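Local coordinates for protein uronate isomerase (Bacillus halodurans C-125, PDB 3HK9) that probably interconverts D-glucuronate and D-fructuronate as a zinc-binding uronate isomerase of the amidohydrolase superfamily, at residues 23-28 with 348-353; 256-261 with 320-325; 352-357 with 364-369. All blocks are in the same frame, centred on the assembly; numbering follows the deposited sequence.

Contact 1 (23-28 with 348-353); sequences TDMHTH and SFIPQH. With ZN (zinc ion), chain P; REL (D-glucuronic acid), chain M.
His26, the first histidine of the His-X-His zinc motif that follows from barrel strand 22-24, lies alongside His353 of the loop 348-353, the two side chains pointing the same way. This pairing belongs to the metal centre of an amidohydrolase-type distorted (β/α)8 barrel. The rings are set obliquely, planes at 59° and centroids 5.1 Å apart. CD2 of His353 comes to the edge of the His26 ring, 3.5 Å from His26 CD2, and the His26 carbonyl O lies in turn near the plane of the His353 ring. With CG of His26 anti to its amide nitrogen (chi1 177°), the imidazole swings out to the zinc ion, bound by His26 NE2 at 2.2 Å and His28 NE2 at 2.1 Å. Asp355 and two oxygens of D-glucuronic acid, O6B and O5, join them on the metal. Behind the histidines, Met25 folds back on itself at chi2 and chi3, so that its SD packs 4.0 Å from His353 CB while its CG meets Ile350 CG2. Asp24 OD1 comes up to His353 CA, and Asp24 OD2 takes the N-H of Trp366 and lies unusually close to Ser354 OG. The His353 amide is held from its own side of the contact, donating to Gln352 OE1 at 3.0 Å. A water closes the far end, accepting from Met25 N at 3.0 Å and reaching Gln352 O, 2.6 Å away, and Thr23 O.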
loop_
_atom_site.group_PDB
_atom_site.type_symbol
_atom_site.label_atom_id
_atom_site.label_comp_id
_atom_site.label_asym_id
_atom_site.label_seq_id
_atom_site.Cartn_x
_atom_site.Cartn_y
_atom_site.Cartn_z
ATOM N N THR A 23 -45.475 -6.965 42.860
ATOM C CA THR A 23 -46.436 -6.088 43.510
ATOM C C THR A 23 -46.014 -4.735 42.929
ATOM O O THR A 23 -44.916 -4.250 43.210
ATOM C CB THR A 23 -46.295 -6.046 45.050
ATOM O OG1 THR A 23 -46.890 -7.218 45.622
ATOM C CG2 THR A 23 -47.018 -4.831 45.610
ATOM N N ASP A 24 -46.867 -4.161 42.082
ATOM C CA ASP A 24 -46.597 -2.871 41.445
ATOM C C ASP A 24 -47.174 -1.799 42.373
ATOM O O ASP A 24 -48.366 -1.483 42.288
ATOM C CB ASP A 24 -47.300 -2.829 40.090
ATOM C CG ASP A 24 -46.697 -1.823 39.153
ATOM O OD1 ASP A 24 -46.145 -0.816 39.641
ATOM O OD2 ASP A 24 -46.784 -2.037 37.928
ATOM N N MET A 25 -46.339 -1.229 43.241
ATOM C CA MET A 25 -46.831 -0.264 44.218
ATOM C C MET A 25 -47.218 1.159 43.796
ATOM O O MET A 25 -47.526 1.986 44.648
ATOM C CB MET A 25 -45.899 -0.237 45.442
ATOM C CG MET A 25 -44.422 -0.084 45.156
ATOM S SD MET A 25 -43.977 1.598 44.772
ATOM C CE MET A 25 -44.222 2.397 46.367
ATOM N N HIS A 26 -47.197 1.442 42.495
ATOM C CA HIS A 26 -47.645 2.734 41.967
ATOM C C HIS A 26 -47.952 2.627 40.482
ATOM O O HIS A 26 -47.060 2.410 39.660
ATOM C CB HIS A 26 -46.646 3.883 42.170
ATOM C CG HIS A 26 -47.108 5.179 41.557
ATOM N ND1 HIS A 26 -48.329 5.748 41.855
ATOM C CD2 HIS A 26 -46.541 5.984 40.625
ATOM C CE1 HIS A 26 -48.496 6.843 41.132
ATOM N NE2 HIS A 26 -47.425 7.009 40.376
ATOM N N THR A 27 -49.231 2.785 40.156
ATOM C CA THR A 27 -49.706 2.714 38.779
ATOM C C THR A 27 -50.898 3.658 38.642
ATOM O O THR A 27 -51.400 4.198 39.632
ATOM C CB THR A 27 -50.226 1.311 38.426
ATOM O OG1 THR A 27 -51.509 1.119 39.040
ATOM C CG2 THR A 27 -49.267 0.232 38.934
ATOM N N HIS A 28 -51.345 3.844 37.405
ATOM C CA HIS A 28 -52.504 4.675 37.126
ATOM C C HIS A 28 -53.547 3.772 36.482
ATOM O O HIS A 28 -54.276 4.174 35.574
ATOM C CB HIS A 28 -52.117 5.827 36.206
ATOM C CG HIS A 28 -51.215 6.819 36.862
ATOM N ND1 HIS A 28 -51.678 7.773 37.743
ATOM C CD2 HIS A 28 -49.868 6.955 36.833
ATOM C CE1 HIS A 28 -50.654 8.451 38.229
ATOM N NE2 HIS A 28 -49.544 7.975 37.693
ATOM N N SER A 348 -32.519 -3.410 51.083
ATOM C CA SER A 348 -33.537 -2.650 51.802
ATOM C C SER A 348 -34.138 -1.477 51.026
ATOM O O SER A 348 -34.118 -0.331 51.488
ATOM C CB SER A 348 -32.992 -2.157 53.151
ATOM O OG SER A 348 -31.866 -1.320 52.991
ATOM N N PHE A 349 -34.681 -1.776 49.850
ATOM C CA PHE A 349 -35.328 -0.762 49.025
ATOM C C PHE A 349 -36.267 -1.414 48.014
ATOM O O PHE A 349 -36.316 -2.639 47.896
ATOM C CB PHE A 349 -34.277 0.135 48.327
ATOM C CG PHE A 349 -33.523 -0.532 47.201
ATOM C CD1 PHE A 349 -33.842 -0.249 45.873
ATOM C CD2 PHE A 349 -32.466 -1.405 47.462
ATOM C CE1 PHE A 349 -33.117 -0.819 44.817
ATOM C CE2 PHE A 349 -31.734 -1.983 46.408
ATOM C CZ PHE A 349 -32.066 -1.684 45.081
ATOM N N ILE A 350 -37.043 -0.594 47.318
ATOM C CA ILE A 350 -37.979 -1.077 46.309
ATOM C C ILE A 350 -37.467 -0.500 44.996
ATOM O O ILE A 350 -37.698 0.666 44.685
ATOM C CB ILE A 350 -39.401 -0.571 46.604
ATOM C CG1 ILE A 350 -39.859 -1.115 47.959
ATOM C CG2 ILE A 350 -40.347 -0.990 45.498
ATOM C CD1 ILE A 350 -41.225 -0.622 48.386
ATOM N N PRO A 351 -36.767 -1.324 44.201
ATOM C CA PRO A 351 -36.201 -0.893 42.921
ATOM C C PRO A 351 -37.118 -0.315 41.851
ATOM O O PRO A 351 -36.692 0.571 41.114
ATOM C CB PRO A 351 -35.471 -2.139 42.431
ATOM C CG PRO A 351 -36.325 -3.249 42.958
ATOM C CD PRO A 351 -36.630 -2.784 44.370
ATOM N N GLN A 352 -38.366 -0.763 41.763
ATOM C CA GLN A 352 -39.194 -0.252 40.681
ATOM C C GLN A 352 -40.718 -0.339 40.839
ATOM O O GLN A 352 -41.240 -1.046 41.709
ATOM C CB GLN A 352 -38.771 -0.980 39.395
ATOM C CG GLN A 352 -39.421 -0.512 38.092
ATOM C CD GLN A 352 -39.014 0.894 37.696
ATOM O OE1 GLN A 352 -39.243 1.850 38.438
ATOM N NE2 GLN A 352 -38.407 1.028 36.520
ATOM N N HIS A 353 -41.406 0.438 40.000
ATOM C CA HIS A 353 -42.864 0.454 39.904
ATOM C C HIS A 353 -43.102 0.748 38.428
ATOM O O HIS A 353 -42.219 1.285 37.762
ATOM C CB HIS A 353 -43.517 1.514 40.816
ATOM C CG HIS A 353 -43.259 2.934 40.414
ATOM N ND1 HIS A 353 -42.167 3.649 40.858
ATOM C CD2 HIS A 353 -43.973 3.781 39.635
ATOM C CE1 HIS A 353 -42.221 4.876 40.371
ATOM N NE2 HIS A 353 -43.308 4.982 39.626
HETATM ZN ZN ZN P . -47.566 8.182 38.513
HETATM O O6A REL M . -47.656 12.164 39.801
HETATM C C6 REL M . -47.680 11.023 39.254
HETATM O O6B REL M . -48.231 10.011 39.720
HETATM C C5 REL M . -46.952 10.907 37.912
HETATM O O5 REL M . -46.407 9.585 37.815
HETATM C C4 REL M . -47.882 11.157 36.688
HETATM O O4 REL M . -48.379 12.506 36.816
HETATM C C3 REL M . -47.194 11.010 35.300
HETATM O O3 REL M . -48.029 11.509 34.234
HETATM C C2 REL M . -46.817 9.536 35.023
HETATM O O2 REL M . -47.720 8.913 34.120
HETATM C C1 REL M . -45.383 9.435 34.485
HETATM O O1 REL M . -44.685 8.440 34.699
HETATM O O HOH W 1 -43.374 -1.886 42.963
#

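Contact 2 (256-261 with 320-325); sequences AMMIGV and MIFGCW. With REL (D-glucuronic acid), chain M.
Met258, on strand 255-262, reaches from the barrel wall over the indole of Trp325 and on to the bound sugar acid. Its CB sits over one face of the six-membered ring, 3.8 Å from the Trp325 centroid and 22° off the normal, a CH-pi contact displaced toward the rim where Trp325 CH2 is 3.5 Å from Met258 CB. Bends at chi2 and chi3 then carry the chain across the ring system. Met258 SD stands above, at some distance from, the five-membered ring of Trp325, 4.7 Å from its centroid, while the same sulfur meets the edge of Phe322, 4.1 Å from Phe322 CZ, giving two Met-aromatic contacts. The methyl goes furthest: Met258 CE ends 3.1 Å from O6B of D-glucuronic acid, a close approach to a carboxylate oxygen that also binds zinc. Further along the strand, Val261 CB approaches Trp325 CH2 obliquely. With chi1 of Trp325 at -175° the side chain extends away from its own N, bringing the pyrrole edge to the ligand. NE1 of Trp325 gives a nearly straight bond to the sugar oxygen O5, 2.8 Å and 172°, so the indole is gripped at its N-H edge and covered by Met258 on a face. This is one wall of the ligand pocket at the C-terminal strand ends of a (β/α)8 barrel, where a tryptophan donates to the sugar chain beside the metal.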
loop_
_atom_site.group_PDB
_atom_site.type_symbol
_atom_site.label_atom_id
_atom_site.label_comp_id
_atom_site.label_asym_id
_atom_site.label_seq_id
_atom_site.Cartn_x
_atom_site.Cartn_y
_atom_site.Cartn_z
ATOM N N ALA A 256 -46.473 8.753 51.033
ATOM C CA ALA A 256 -45.669 8.691 49.816
ATOM C C ALA A 256 -45.472 10.074 49.208
ATOM O O ALA A 256 -46.441 10.780 48.943
ATOM C CB ALA A 256 -46.334 7.772 48.797
ATOM N N MET A 257 -44.215 10.453 48.986
ATOM C CA MET A 257 -43.893 11.752 48.398
ATOM C C MET A 257 -43.106 11.548 47.124
ATOM O O MET A 257 -42.031 10.948 47.142
ATOM C CB MET A 257 -43.062 12.604 49.364
ATOM C CG MET A 257 -43.744 12.920 50.689
ATOM S SD MET A 257 -42.744 14.001 51.747
ATOM C CE MET A 257 -41.516 12.848 52.348
ATOM N N MET A 258 -43.643 12.036 46.013
ATOM C CA MET A 258 -42.965 11.907 44.731
ATOM C C MET A 258 -42.521 13.328 44.403
ATOM O O MET A 258 -43.317 14.171 43.967
ATOM C CB MET A 258 -43.940 11.343 43.704
ATOM C CG MET A 258 -44.778 10.209 44.284
ATOM S SD MET A 258 -45.209 8.960 43.072
ATOM C CE MET A 258 -46.607 9.705 42.326
ATOM N N ILE A 259 -41.230 13.577 44.613
ATOM C CA ILE A 259 -40.658 14.910 44.473
ATOM C C ILE A 259 -39.870 15.304 43.235
ATOM O O ILE A 259 -39.048 14.536 42.732
ATOM C CB ILE A 259 -39.765 15.194 45.694
ATOM C CG1 ILE A 259 -40.544 14.865 46.973
ATOM C CG2 ILE A 259 -39.298 16.637 45.680
ATOM C CD1 ILE A 259 -39.707 14.859 48.250
ATOM N N GLY A 260 -40.111 16.530 42.767
ATOM C CA GLY A 260 -39.368 17.042 41.629
ATOM C C GLY A 260 -40.130 17.400 40.375
ATOM O O GLY A 260 -39.523 17.827 39.387
ATOM N N VAL A 261 -41.450 17.241 40.393
ATOM C CA VAL A 261 -42.238 17.554 39.205
ATOM C C VAL A 261 -42.602 19.046 39.120
ATOM O O VAL A 261 -43.065 19.653 40.083
ATOM C CB VAL A 261 -43.530 16.677 39.138
ATOM C CG1 VAL A 261 -44.419 16.939 40.340
ATOM C CG2 VAL A 261 -44.283 16.949 37.840
ATOM N N MET A 320 -38.347 4.722 53.033
ATOM C CA MET A 320 -38.280 3.593 52.111
ATOM C C MET A 320 -38.359 4.213 50.724
ATOM O O MET A 320 -39.400 4.745 50.330
ATOM C CB MET A 320 -39.446 2.623 52.321
ATOM C CG MET A 320 -39.514 1.488 51.294
ATOM S SD MET A 320 -38.022 0.437 51.194
ATOM C CE MET A 320 -38.197 -0.561 52.678
ATOM N N ILE A 321 -37.251 4.168 49.995
ATOM C CA ILE A 321 -37.216 4.748 48.665
ATOM C C ILE A 321 -37.732 3.729 47.667
ATOM O O ILE A 321 -37.598 2.521 47.879
ATOM C CB ILE A 321 -35.787 5.200 48.302
ATOM C CG1 ILE A 321 -34.865 3.991 48.163
ATOM C CG2 ILE A 321 -35.261 6.134 49.391
ATOM C CD1 ILE A 321 -33.412 4.364 47.963
ATOM N N PHE A 322 -38.322 4.208 46.579
ATOM C CA PHE A 322 -38.880 3.305 45.598
ATOM C C PHE A 322 -38.852 3.837 44.178
ATOM O O PHE A 322 -38.900 5.049 43.947
ATOM C CB PHE A 322 -40.335 2.981 45.971
ATOM C CG PHE A 322 -41.285 4.132 45.748
ATOM C CD1 PHE A 322 -41.909 4.308 44.515
ATOM C CD2 PHE A 322 -41.520 5.061 46.755
ATOM C CE1 PHE A 322 -42.753 5.395 44.282
ATOM C CE2 PHE A 322 -42.363 6.158 46.540
ATOM C CZ PHE A 322 -42.981 6.326 45.298
ATOM N N GLY A 323 -38.774 2.893 43.243
ATOM C CA GLY A 323 -38.800 3.173 41.823
ATOM C C GLY A 323 -37.847 4.145 41.163
ATOM O O GLY A 323 -37.083 4.874 41.809
ATOM N N CYS A 324 -37.913 4.104 39.835
ATOM C CA CYS A 324 -37.149 4.951 38.927
ATOM C C CYS A 324 -38.311 5.606 38.191
ATOM O O CYS A 324 -38.795 5.123 37.162
ATOM C CB CYS A 324 -36.300 4.090 37.987
ATOM S SG CYS A 324 -35.135 3.005 38.879
ATOM N N TRP A 325 -38.758 6.705 38.776
ATOM C CA TRP A 325 -39.908 7.460 38.319
ATOM C C TRP A 325 -39.821 8.350 37.087
ATOM O O TRP A 325 -38.923 9.188 36.969
ATOM C CB TRP A 325 -40.403 8.293 39.504
ATOM C CG TRP A 325 -41.664 9.071 39.281
ATOM C CD1 TRP A 325 -42.791 8.648 38.632
ATOM C CD2 TRP A 325 -41.972 10.368 39.815
ATOM N NE1 TRP A 325 -43.784 9.597 38.737
ATOM C CE2 TRP A 325 -43.310 10.662 39.460
ATOM C CE3 TRP A 325 -41.249 11.309 40.563
ATOM C CZ2 TRP A 325 -43.942 11.858 39.828
ATOM C CZ3 TRP A 325 -41.880 12.505 40.931
ATOM C CH2 TRP A 325 -43.215 12.764 40.561
HETATM O O6A REL M . -47.656 12.164 39.801
HETATM C C6 REL M . -47.680 11.023 39.254
HETATM O O6B REL M . -48.231 10.011 39.720
HETATM C C5 REL M . -46.952 10.907 37.912
HETATM O O5 REL M . -46.407 9.585 37.815
HETATM C C4 REL M . -47.882 11.157 36.688
HETATM O O4 REL M . -48.379 12.506 36.816
HETATM C C3 REL M . -47.194 11.010 35.300
HETATM O O3 REL M . -48.029 11.509 34.234
HETATM C C2 REL M . -46.817 9.536 35.023
HETATM O O2 REL M . -47.720 8.913 34.120
HETATM C C1 REL M . -45.383 9.435 34.485
HETATM O O1 REL M . -44.685 8.440 34.699
#

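Contact 3 (352-357 with 364-369); sequences QHSDAR and YKWHHS. With ZN (zinc ion), chain P; REL (D-glucuronic acid), chain M.
The loop that carries the zinc ligand Asp355 at the mouth of the barrel rests on helix 361-386, where Gln352, His353 and Ser354 run past the rim of the Trp366 indole. Gln352 O lies near the ring plane at its edge, 3.3 Å from Trp366 CH2, and His353 CA and Ser354 CB approach obliquely. NE1 of Trp366 is hydrogen-bonded to Asp24 OD2, which joins the helix to the first barrel strand; Ser354 OG lies beside the same oxygen. One turn further along the helix, the Gln352 amide reaches Ser369: its NE2 donates to Ser369 OG at 3.0 Å and 170°, with the hydroxyl lying almost in the amide plane. Ser369 OG in turn donates to Lys365 O. That carbonyl therefore receives two donors, from opposite faces of its plane, the second being the helical Ser369 N. With the Gln352 OE1 end held by the backbone N-H groups of His353 and Cys324, both ends of the amide have partners and its rotation is fixed. Lys365 lays its chain along Ser354, CB against CB and CD 3.4 Å from Ser354 O, and NZ goes on to a hydrogen bond with Tyr48 OH. Ser354 OG accepts from Ala356 N at 3.0 Å, an ST turn that bends the loop around Asp355. OD1 of Asp355 binds zinc at 2.2 Å, and Arg357 donates from NE to O2 of D-glucuronic acid (2.6 Å, bent) and from NH2 to O3 (2.9 Å). A metal-binding aspartate of this kind after the last barrel strand is a hallmark of the amidohydrolase superfamily.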
loop_
_atom_site.group_PDB
_atom_site.type_symbol
_atom_site.label_atom_id
_atom_site.label_comp_id
_atom_site.label_asym_id
_atom_site.label_seq_id
_atom_site.Cartn_x
_atom_site.Cartn_y
_atom_site.Cartn_z
ATOM N N GLN A 352 -38.366 -0.763 41.763
ATOM C CA GLN A 352 -39.194 -0.252 40.681
ATOM C C GLN A 352 -40.718 -0.339 40.839
ATOM O O GLN A 352 -41.240 -1.046 41.709
ATOM C CB GLN A 352 -38.771 -0.980 39.395
ATOM C CG GLN A 352 -39.421 -0.512 38.092
ATOM C CD GLN A 352 -39.014 0.894 37.696
ATOM O OE1 GLN A 352 -39.243 1.850 38.438
ATOM N NE2 GLN A 352 -38.407 1.028 36.520
ATOM N N HIS A 353 -41.406 0.438 40.000
ATOM C CA HIS A 353 -42.864 0.454 39.904
ATOM C C HIS A 353 -43.102 0.748 38.428
ATOM O O HIS A 353 -42.219 1.285 37.762
ATOM C CB HIS A 353 -43.517 1.514 40.816
ATOM C CG HIS A 353 -43.259 2.934 40.414
ATOM N ND1 HIS A 353 -42.167 3.649 40.858
ATOM C CD2 HIS A 353 -43.973 3.781 39.635
ATOM C CE1 HIS A 353 -42.221 4.876 40.371
ATOM N NE2 HIS A 353 -43.308 4.982 39.626
ATOM N N SER A 354 -44.264 0.380 37.898
ATOM C CA SER A 354 -44.519 0.602 36.475
ATOM C C SER A 354 -45.057 1.979 36.140
ATOM O O SER A 354 -44.702 2.544 35.112
ATOM C CB SER A 354 -45.502 -0.434 35.939
ATOM O OG SER A 354 -46.809 -0.189 36.434
ATOM N N ASP A 355 -45.927 2.505 36.998
ATOM C CA ASP A 355 -46.540 3.809 36.761
ATOM C C ASP A 355 -47.439 3.639 35.530
ATOM O O ASP A 355 -47.694 4.592 34.797
ATOM C CB ASP A 355 -45.462 4.857 36.459
ATOM C CG ASP A 355 -45.802 6.231 37.007
ATOM O OD1 ASP A 355 -47.001 6.559 37.127
ATOM O OD2 ASP A 355 -44.859 6.990 37.312
ATOM N N ALA A 356 -47.906 2.418 35.297
ATOM C CA ALA A 356 -48.734 2.152 34.125
ATOM C C ALA A 356 -49.989 3.015 34.052
ATOM O O ALA A 356 -50.701 3.192 35.042
ATOM C CB ALA A 356 -49.114 0.671 34.072
ATOM N N ARG A 357 -50.231 3.566 32.867
ATOM C CA ARG A 357 -51.408 4.387 32.607
ATOM C C ARG A 357 -52.298 3.568 31.678
ATOM O O ARG A 357 -53.507 3.777 31.603
ATOM C CB ARG A 357 -51.016 5.705 31.932
ATOM C CG ARG A 357 -50.576 6.798 32.901
ATOM C CD ARG A 357 -50.225 8.075 32.165
ATOM N NE ARG A 357 -50.068 9.216 33.065
ATOM C CZ ARG A 357 -51.076 9.835 33.673
ATOM N NH1 ARG A 357 -52.323 9.426 33.479
ATOM N NH2 ARG A 357 -50.842 10.865 34.475
ATOM N N TYR A 364 -44.241 -4.429 29.315
ATOM C CA TYR A 364 -42.935 -3.878 28.971
ATOM C C TYR A 364 -42.198 -3.238 30.139
ATOM O O TYR A 364 -40.984 -3.394 30.263
ATOM C CB TYR A 364 -43.065 -2.905 27.786
ATOM C CG TYR A 364 -43.171 -1.422 28.094
ATOM C CD1 TYR A 364 -42.058 -0.695 28.524
ATOM C CD2 TYR A 364 -44.354 -0.726 27.843
ATOM C CE1 TYR A 364 -42.116 0.693 28.684
ATOM C CE2 TYR A 364 -44.425 0.658 27.996
ATOM C CZ TYR A 364 -43.301 1.363 28.415
ATOM O OH TYR A 364 -43.355 2.733 28.545
ATOM N N LYS A 365 -42.926 -2.540 31.002
ATOM C CA LYS A 365 -42.314 -1.891 32.158
ATOM C C LYS A 365 -41.562 -2.909 33.016
ATOM O O LYS A 365 -40.405 -2.693 33.386
ATOM C CB LYS A 365 -43.385 -1.214 33.016
ATOM C CG LYS A 365 -44.195 -0.146 32.303
ATOM C CD LYS A 365 -43.470 1.179 32.240
ATOM C CE LYS A 365 -44.369 2.249 31.645
ATOM N NZ LYS A 365 -43.740 3.596 31.698
ATOM N N TRP A 366 -42.226 -4.021 33.324
ATOM C CA TRP A 366 -41.622 -5.055 34.148
ATOM C C TRP A 366 -40.629 -5.954 33.427
ATOM O O TRP A 366 -39.709 -6.477 34.049
ATOM C CB TRP A 366 -42.713 -5.888 34.822
ATOM C CG TRP A 366 -43.373 -5.110 35.905
ATOM C CD1 TRP A 366 -44.640 -4.606 35.904
ATOM C CD2 TRP A 366 -42.750 -4.635 37.104
ATOM N NE1 TRP A 366 -44.844 -3.836 37.027
ATOM C CE2 TRP A 366 -43.700 -3.837 37.782
ATOM C CE3 TRP A 366 -41.476 -4.804 37.671
ATOM C CZ2 TRP A 366 -43.417 -3.204 39.001
ATOM C CZ3 TRP A 366 -41.194 -4.174 38.883
ATOM C CH2 TRP A 366 -42.163 -3.385 39.533
ATOM N N HIS A 367 -40.804 -6.140 32.124
ATOM C CA HIS A 367 -39.867 -6.964 31.376
ATOM C C HIS A 367 -38.557 -6.187 31.182
ATOM O O HIS A 367 -37.472 -6.733 31.371
ATOM C CB HIS A 367 -40.461 -7.357 30.019
ATOM C CG HIS A 367 -39.522 -8.141 29.153
ATOM N ND1 HIS A 367 -38.567 -7.545 28.356
ATOM C CD2 HIS A 367 -39.388 -9.476 28.963
ATOM C CE1 HIS A 367 -37.890 -8.476 27.708
ATOM N NE2 HIS A 367 -38.369 -9.656 28.058
ATOM N N HIS A 368 -38.671 -4.909 30.821
ATOM C CA HIS A 368 -37.507 -4.050 30.618
ATOM C C HIS A 368 -36.761 -3.830 31.928
ATOM O O HIS A 368 -35.535 -3.771 31.944
ATOM C CB HIS A 368 -37.930 -2.683 30.075
ATOM C CG HIS A 368 -38.527 -2.731 28.703
ATOM N ND1 HIS A 368 -38.776 -1.594 27.964
ATOM C CD2 HIS A 368 -38.925 -3.775 27.937
ATOM C CE1 HIS A 368 -39.299 -1.937 26.798
ATOM N NE2 HIS A 368 -39.401 -3.254 26.757
ATOM N N SER A 369 -37.507 -3.697 33.022
ATOM C CA SER A 369 -36.898 -3.461 34.321
ATOM C C SER A 369 -36.288 -4.704 34.939
ATOM O O SER A 369 -35.185 -4.650 35.470
ATOM C CB SER A 369 -37.915 -2.865 35.297
ATOM O OG SER A 369 -38.170 -1.507 34.999
HETATM ZN ZN ZN P . -47.566 8.182 38.513
HETATM O O6A REL M . -47.656 12.164 39.801
HETATM C C6 REL M . -47.680 11.023 39.254
HETATM O O6B REL M . -48.231 10.011 39.720
HETATM C C5 REL M . -46.952 10.907 37.912
HETATM O O5 REL M . -46.407 9.585 37.815
HETATM C C4 REL M . -47.882 11.157 36.688
HETATM O O4 REL M . -48.379 12.506 36.816
HETATM C C3 REL M . -47.194 11.010 35.300
HETATM O O3 REL M . -48.029 11.509 34.234
HETATM C C2 REL M . -46.817 9.536 35.023
HETATM O O2 REL M . -47.720 8.913 34.120
HETATM C C1 REL M . -45.383 9.435 34.485
HETATM O O1 REL M . -44.685 8.440 34.699
#

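In the fold
All three contacts border the D-glucuronic acid site. Contacts 1 and 3 share Gln352 and His353, their centres about 9 Å apart, and together bring His26, His28 and Asp355 to a single zinc ion. Contact 2 lies with its centre about 10 Å from that of contact 1, touching it through Met258 CE, 3.4 Å from His26 NE2, and through a probable backbone hydrogen bond of Gly323 N to Ile350 O, 2.9 Å. Between contacts 2 and 3 the centres are about 15 Å apart, yet Trp325 CD1 comes within 3.0 Å of Asp355 OD2 beside the ligand. Segment 348-353 with its continuation to Arg357 is the strip common to segment 23-28, segment 320-325 and helix 361-386.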